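Local coordinates for protein Phikz039 (Pseudomonas phage phikz, PDB 3ZBQ) that belongs to the tubulin/FtsZ family as the phage tubulin-like protein PhuZ and binds guanosine-5'-diphosphate, at residues T45-E53 against I81-F92. Numbering follows the deposited sequence.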
ATOM      1  N   THR A  45      13.411   0.211  16.637  1.00 17.38           N
ATOM      2  CA  THR A  45      14.625   0.724  17.265  1.00 21.64           C
ATOM      3  C   THR A  45      14.838   2.186  16.886  1.00 21.97           C
ATOM      4  O   THR A  45      14.131   2.722  16.028  1.00 17.99           O
ATOM      5  CB  THR A  45      15.864  -0.086  16.846  1.00 25.49           C
ATOM      6  OG1 THR A  45      16.169   0.176  15.470  1.00 21.88           O
ATOM      7  CG2 THR A  45      15.625  -1.581  17.046  1.00 21.50           C
ATOM      8  N   ASP A  46      15.811   2.830  17.526  1.00 23.47           N
ATOM      9  CA  ASP A  46      16.159   4.202  17.177  1.00 27.50           C
ATOM     10  C   ASP A  46      16.747   4.243  15.769  1.00 20.93           C
ATOM     11  O   ASP A  46      16.677   5.267  15.090  1.00 25.58           O
ATOM     12  CB  ASP A  46      17.166   4.788  18.175  1.00 30.65           C
ATOM     13  CG  ASP A  46      16.650   4.787  19.602  1.00 33.94           C
ATOM     14  OD1 ASP A  46      15.416   4.788  19.791  1.00 33.24           O
ATOM     15  OD2 ASP A  46      17.484   4.786  20.536  1.00 37.25           O
ATOM     16  N   ASP A  47      17.322   3.121  15.337  1.00 20.88           N
ATOM     17  CA  ASP A  47      17.971   3.046  14.032  1.00 22.74           C
ATOM     18  C   ASP A  47      17.019   2.801  12.862  1.00 21.29           C
ATOM     19  O   ASP A  47      17.313   3.201  11.736  1.00 24.39           O
ATOM     20  CB  ASP A  47      19.074   1.983  14.039  1.00 24.43           C
ATOM     21  CG  ASP A  47      20.232   2.360  14.943  1.00 32.63           C
ATOM     22  OD1 ASP A  47      20.447   3.576  15.149  1.00 33.47           O
ATOM     23  OD2 ASP A  47      20.919   1.445  15.448  1.00 39.77           O
ATOM     24  N   ASN A  48      15.880   2.162  13.118  1.00 14.50           N
ATOM     25  CA  ASN A  48      14.988   1.782  12.021  1.00 13.19           C
ATOM     26  C   ASN A  48      13.632   2.493  12.004  1.00 11.90           C
ATOM     27  O   ASN A  48      12.764   2.173  11.192  1.00  8.93           O
ATOM     28  CB  ASN A  48      14.798   0.255  11.971  1.00 13.83           C
ATOM     29  CG  ASN A  48      13.983  -0.286  13.138  1.00 16.89           C
ATOM     30  OD1 ASN A  48      13.476   0.466  13.981  1.00 14.81           O
ATOM     31  ND2 ASN A  48      13.848  -1.600  13.188  1.00 15.22           N
ATOM     32  N   THR A  49      13.450   3.462  12.893  1.00  9.47           N
ATOM     33  CA  THR A  49      12.145   4.093  13.054  1.00  8.82           C
ATOM     34  C   THR A  49      12.265   5.605  13.072  1.00  8.35           C
ATOM     35  O   THR A  49      13.160   6.155  13.721  1.00  9.25           O
ATOM     36  CB  THR A  49      11.481   3.626  14.364  1.00  8.56           C
ATOM     37  OG1 THR A  49      11.308   2.202  14.325  1.00 10.94           O
ATOM     38  CG2 THR A  49      10.112   4.307  14.580  1.00  8.53           C
ATOM     39  N   ILE A  50      11.380   6.269  12.335  1.00  5.65           N
ATOM     40  CA  ILE A  50      11.244   7.722  12.395  1.00  8.41           C
ATOM     41  C   ILE A  50       9.813   8.045  12.795  1.00  8.19           C
ATOM     42  O   ILE A  50       8.866   7.649  12.110  1.00  7.16           O
ATOM     43  CB  ILE A  50      11.544   8.401  11.038  1.00  9.28           C
ATOM     44  CG1 ILE A  50      13.030   8.334  10.722  1.00 10.24           C
ATOM     45  CG2 ILE A  50      11.106   9.863  11.069  1.00 10.67           C
ATOM     46  CD1 ILE A  50      13.369   8.848   9.328  1.00 13.06           C
ATOM     47  N   ILE A  51       9.663   8.747  13.912  1.00  7.63           N
ATOM     48  CA  ILE A  51       8.356   9.216  14.369  1.00  7.58           C
ATOM     49  C   ILE A  51       8.251  10.719  14.115  1.00 10.01           C
ATOM     50  O   ILE A  51       9.087  11.493  14.579  1.00 11.88           O
ATOM     51  CB  ILE A  51       8.137   8.906  15.856  1.00  8.39           C
ATOM     52  CG1 ILE A  51       8.285   7.406  16.107  1.00 11.43           C
ATOM     53  CG2 ILE A  51       6.751   9.390  16.316  1.00  9.94           C
ATOM     54  CD1 ILE A  51       7.358   6.547  15.248  1.00  8.72           C
ATOM     55  N   ILE A  52       7.243  11.129  13.349  1.00  7.41           N
ATOM     56  CA  ILE A  52       7.091  12.532  12.981  1.00  9.68           C
ATOM     57  C   ILE A  52       6.197  13.209  14.003  1.00 14.09           C
ATOM     58  O   ILE A  52       4.999  12.920  14.081  1.00 10.95           O
ATOM     59  CB  ILE A  52       6.475  12.676  11.589  1.00  8.43           C
ATOM     60  CG1 ILE A  52       7.353  11.958  10.551  1.00  8.12           C
ATOM     61  CG2 ILE A  52       6.329  14.142  11.204  1.00 11.67           C
ATOM     62  CD1 ILE A  52       6.735  11.928   9.165  1.00 12.24           C
ATOM     63  N   GLU A  53       6.780  14.108  14.788  1.00 13.44           N
ATOM     64  CA  GLU A  53       6.032  14.755  15.863  1.00 16.48           C
ATOM     65  C   GLU A  53       5.233  15.962  15.372  1.00 16.05           C
ATOM     66  O   GLU A  53       5.650  16.668  14.454  1.00 15.82           O
ATOM     67  CB  GLU A  53       6.980  15.191  16.978  1.00 21.41           C
ATOM     68  CG  GLU A  53       7.634  14.058  17.745  1.00 24.48           C
ATOM     69  CD  GLU A  53       8.527  14.568  18.866  1.00 35.68           C
ATOM     70  OE1 GLU A  53       8.938  15.746  18.800  1.00 36.87           O
ATOM     71  OE2 GLU A  53       8.810  13.797  19.809  1.00 41.47           O
ATOM     72  N   ILE A  81       3.147  15.751   7.435  1.00  9.60           N
ATOM     73  CA  ILE A  81       4.230  14.875   6.996  1.00  7.77           C
ATOM     74  C   ILE A  81       4.918  15.249   5.680  1.00 10.93           C
ATOM     75  O   ILE A  81       6.065  14.870   5.463  1.00  7.72           O
ATOM     76  CB  ILE A  81       3.787  13.378   6.974  1.00  8.31           C
ATOM     77  CG1 ILE A  81       2.742  13.109   5.884  1.00 10.08           C
ATOM     78  CG2 ILE A  81       3.261  12.955   8.344  1.00  8.19           C
ATOM     79  CD1 ILE A  81       3.347  12.642   4.545  1.00  8.78           C
ATOM     80  N   SER A  82       4.222  15.959   4.796  1.00 11.69           N
ATOM     81  CA  SER A  82       4.732  16.149   3.428  1.00 12.01           C
ATOM     82  C   SER A  82       6.134  16.747   3.344  1.00 12.93           C
ATOM     83  O   SER A  82       6.973  16.279   2.570  1.00 10.56           O
ATOM     84  CB  SER A  82       3.757  16.982   2.600  1.00 16.69           C
ATOM     85  OG  SER A  82       2.547  16.271   2.402  1.00 20.75           O
ATOM     86  N   ALA A  83       6.399  17.771   4.146  1.00 12.10           N
ATOM     87  CA  ALA A  83       7.698  18.449   4.089  1.00 17.12           C
ATOM     88  C   ALA A  83       8.849  17.592   4.629  1.00 13.87           C
ATOM     89  O   ALA A  83      10.019  17.895   4.388  1.00 15.98           O
ATOM     90  CB  ALA A  83       7.636  19.789   4.818  1.00 14.58           C
ATOM     91  N   HIS A  84       8.523  16.520   5.349  1.00  8.99           N
ATOM     92  CA  HIS A  84       9.551  15.668   5.955  1.00  9.49           C
ATOM     93  C   HIS A  84      10.010  14.537   5.041  1.00 10.02           C
ATOM     94  O   HIS A  84      11.004  13.873   5.324  1.00  8.13           O
ATOM     95  CB  HIS A  84       9.038  15.054   7.247  1.00 14.70           C
ATOM     96  CG  HIS A  84       8.669  16.062   8.292  1.00 13.05           C
ATOM     97  ND1 HIS A  84       9.521  16.414   9.316  1.00 18.84           N
ATOM     98  CD2 HIS A  84       7.531  16.769   8.488  1.00 15.15           C
ATOM     99  CE1 HIS A  84       8.923  17.298  10.098  1.00 15.80           C
ATOM    100  NE2 HIS A  84       7.720  17.538   9.611  1.00 14.83           N
ATOM    101  N   ILE A  85       9.271  14.302   3.964  1.00 12.55           N
ATOM    102  CA  ILE A  85       9.540  13.153   3.089  1.00 11.27           C
ATOM    103  C   ILE A  85      10.965  13.083   2.496  1.00  9.95           C
ATOM    104  O   ILE A  85      11.582  12.014   2.520  1.00 10.70           O
ATOM    105  CB  ILE A  85       8.467  13.002   1.977  1.00 10.86           C
ATOM    106  CG1 ILE A  85       7.091  12.731   2.595  1.00 11.98           C
ATOM    107  CG2 ILE A  85       8.852  11.885   1.012  1.00 11.73           C
ATOM    108  CD1 ILE A  85       7.008  11.406   3.355  1.00 10.22           C
ATOM    109  N   PRO A  86      11.492  14.206   1.962  1.00 11.27           N
ATOM    110  CA  PRO A  86      12.873  14.139   1.468  1.00 10.29           C
ATOM    111  C   PRO A  86      13.872  13.709   2.548  1.00 11.01           C
ATOM    112  O   PRO A  86      14.743  12.880   2.287  1.00 10.27           O
ATOM    113  CB  PRO A  86      13.148  15.578   1.034  1.00 12.77           C
ATOM    114  CG  PRO A  86      11.813  16.108   0.650  1.00 13.84           C
ATOM    115  CD  PRO A  86      10.874  15.513   1.664  1.00 12.03           C
ATOM    116  N   ALA A  87      13.741  14.246   3.753  1.00  8.90           N
ATOM    117  CA  ALA A  87      14.671  13.890   4.814  1.00  8.80           C
ATOM    118  C   ALA A  87      14.567  12.403   5.133  1.00  9.13           C
ATOM    119  O   ALA A  87      15.578  11.714   5.303  1.00  9.65           O
ATOM    120  CB  ALA A  87      14.391  14.717   6.060  1.00 10.14           C
ATOM    121  N   ILE A  88      13.334  11.916   5.216  1.00  7.81           N
ATOM    122  CA  ILE A  88      13.082  10.526   5.564  1.00  6.87           C
ATOM    123  C   ILE A  88      13.676   9.622   4.485  1.00  8.17           C
ATOM    124  O   ILE A  88      14.302   8.602   4.784  1.00  7.52           O
ATOM    125  CB  ILE A  88      11.580  10.279   5.741  1.00  9.62           C
ATOM    126  CG1 ILE A  88      11.117  10.973   7.026  1.00 10.40           C
ATOM    127  CG2 ILE A  88      11.271   8.788   5.808  1.00  8.82           C
ATOM    128  CD1 ILE A  88       9.609  11.038   7.206  1.00 13.11           C
ATOM    129  N   ALA A  89      13.496  10.022   3.231  1.00  6.83           N
ATOM    130  CA  ALA A  89      14.021   9.240   2.106  1.00  9.14           C
ATOM    131  C   ALA A  89      15.546   9.267   2.092  1.00 10.24           C
ATOM    132  O   ALA A  89      16.203   8.343   1.590  1.00 11.50           O
ATOM    133  CB  ALA A  89      13.464   9.758   0.792  1.00 10.57           C
ATOM    134  N   HIS A  90      16.114  10.348   2.611  1.00  8.90           N
ATOM    135  CA  HIS A  90      17.563  10.446   2.718  1.00 12.01           C
ATOM    136  C   HIS A  90      18.051   9.530   3.833  1.00 12.70           C
ATOM    137  O   HIS A  90      19.069   8.856   3.707  1.00  9.81           O
ATOM    138  CB  HIS A  90      17.971  11.889   3.004  1.00 13.00           C
ATOM    139  CG  HIS A  90      19.443  12.070   3.220  1.00 18.63           C
ATOM    140  ND1 HIS A  90      20.302  12.435   2.207  1.00 22.31           N
ATOM    141  CD2 HIS A  90      20.204  11.936   4.331  1.00 16.87           C
ATOM    142  CE1 HIS A  90      21.532  12.524   2.689  1.00 20.09           C
ATOM    143  NE2 HIS A  90      21.498  12.226   3.973  1.00 21.16           N
ATOM    144  N   HIS A  91      17.304   9.512   4.931  1.00 10.25           N
ATOM    145  CA  HIS A  91      17.630   8.704   6.100  1.00 12.12           C
ATOM    146  C   HIS A  91      17.549   7.196   5.832  1.00 11.22           C
ATOM    147  O   HIS A  91      18.378   6.428   6.327  1.00  9.24           O
ATOM    148  CB  HIS A  91      16.678   9.065   7.238  1.00  8.13           C
ATOM    149  CG  HIS A  91      17.098   8.540   8.578  1.00 14.59           C
ATOM    150  ND1 HIS A  91      17.322   7.201   8.823  1.00 17.78           N
ATOM    151  CD2 HIS A  91      17.290   9.173   9.760  1.00 15.34           C
ATOM    152  CE1 HIS A  91      17.655   7.036  10.092  1.00 17.44           C
ATOM    153  NE2 HIS A  91      17.643   8.218  10.683  1.00 17.16           N
ATOM    154  N   PHE A  92      16.528   6.779   5.085  1.00 10.31           N
ATOM    155  CA  PHE A  92      16.327   5.371   4.748  1.00  9.74           C
ATOM    156  C   PHE A  92      16.381   5.249   3.234  1.00 12.32           C
ATOM    157  O   PHE A  92      15.345   5.202   2.569  1.00  9.19           O
ATOM    158  CB  PHE A  92      14.962   4.881   5.268  1.00 10.17           C
ATOM    159  CG  PHE A  92      14.858   4.838   6.774  1.00 11.84           C
ATOM    160  CD1 PHE A  92      15.832   4.190   7.531  1.00 12.63           C
ATOM    161  CD2 PHE A  92      13.795   5.438   7.431  1.00 13.32           C
ATOM    162  CE1 PHE A  92      15.746   4.145   8.919  1.00 15.98           C
ATOM    163  CE2 PHE A  92      13.699   5.394   8.824  1.00 14.02           C
ATOM    164  CZ  PHE A  92      14.687   4.755   9.568  1.00 11.66           C
TER
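Ile-50 and Ile-52, alternate residues on one side of the strand 49-51 and its continuation, fill two hollows along helix 85-91, the turn before it and the end of helix 74-81. The tip of Ile-50 enters between Ile-88, His-91 and Phe-92. Ile-50 CD1 lies 3.5 Å from Phe-92 CE2 and also sits over one face of the His-91 ring, toward its rim, a CH-pi contact. With CG1 of Ile-50 anti to its carbonyl carbon (chi1 -71°) and the chain extended beyond it, CD1 reaches that hollow. Ile-52 uses two branches. Ile-52 CD1 fits between Ile-88 CD1, at 3.6 Å, and Ile-81 CG2, at 3.7 Å. Its CG2 lies almost centrally over a face of the His-84 imidazole, another CH-pi contact. Farther along, the Phe-92 ring fits against the backbone of Asp-47 and Asn-48, with CZ against Asn-48 C. Asp-47 O meets its edge near the ring plane, 3.4 Å from Phe-92 CE1. No hydrogen bond joins the two segments. The contact packs a helix on an outermost strand of the sheet in the tubulin-like nucleotide-binding domain. Strand 30-34 pairs in parallel with 49-51, and its Ile-33 and Cys-31 touch Ile-88 and Phe-92. Helix 109-122 packs against Ile-81, Ile-85 and Ala-89.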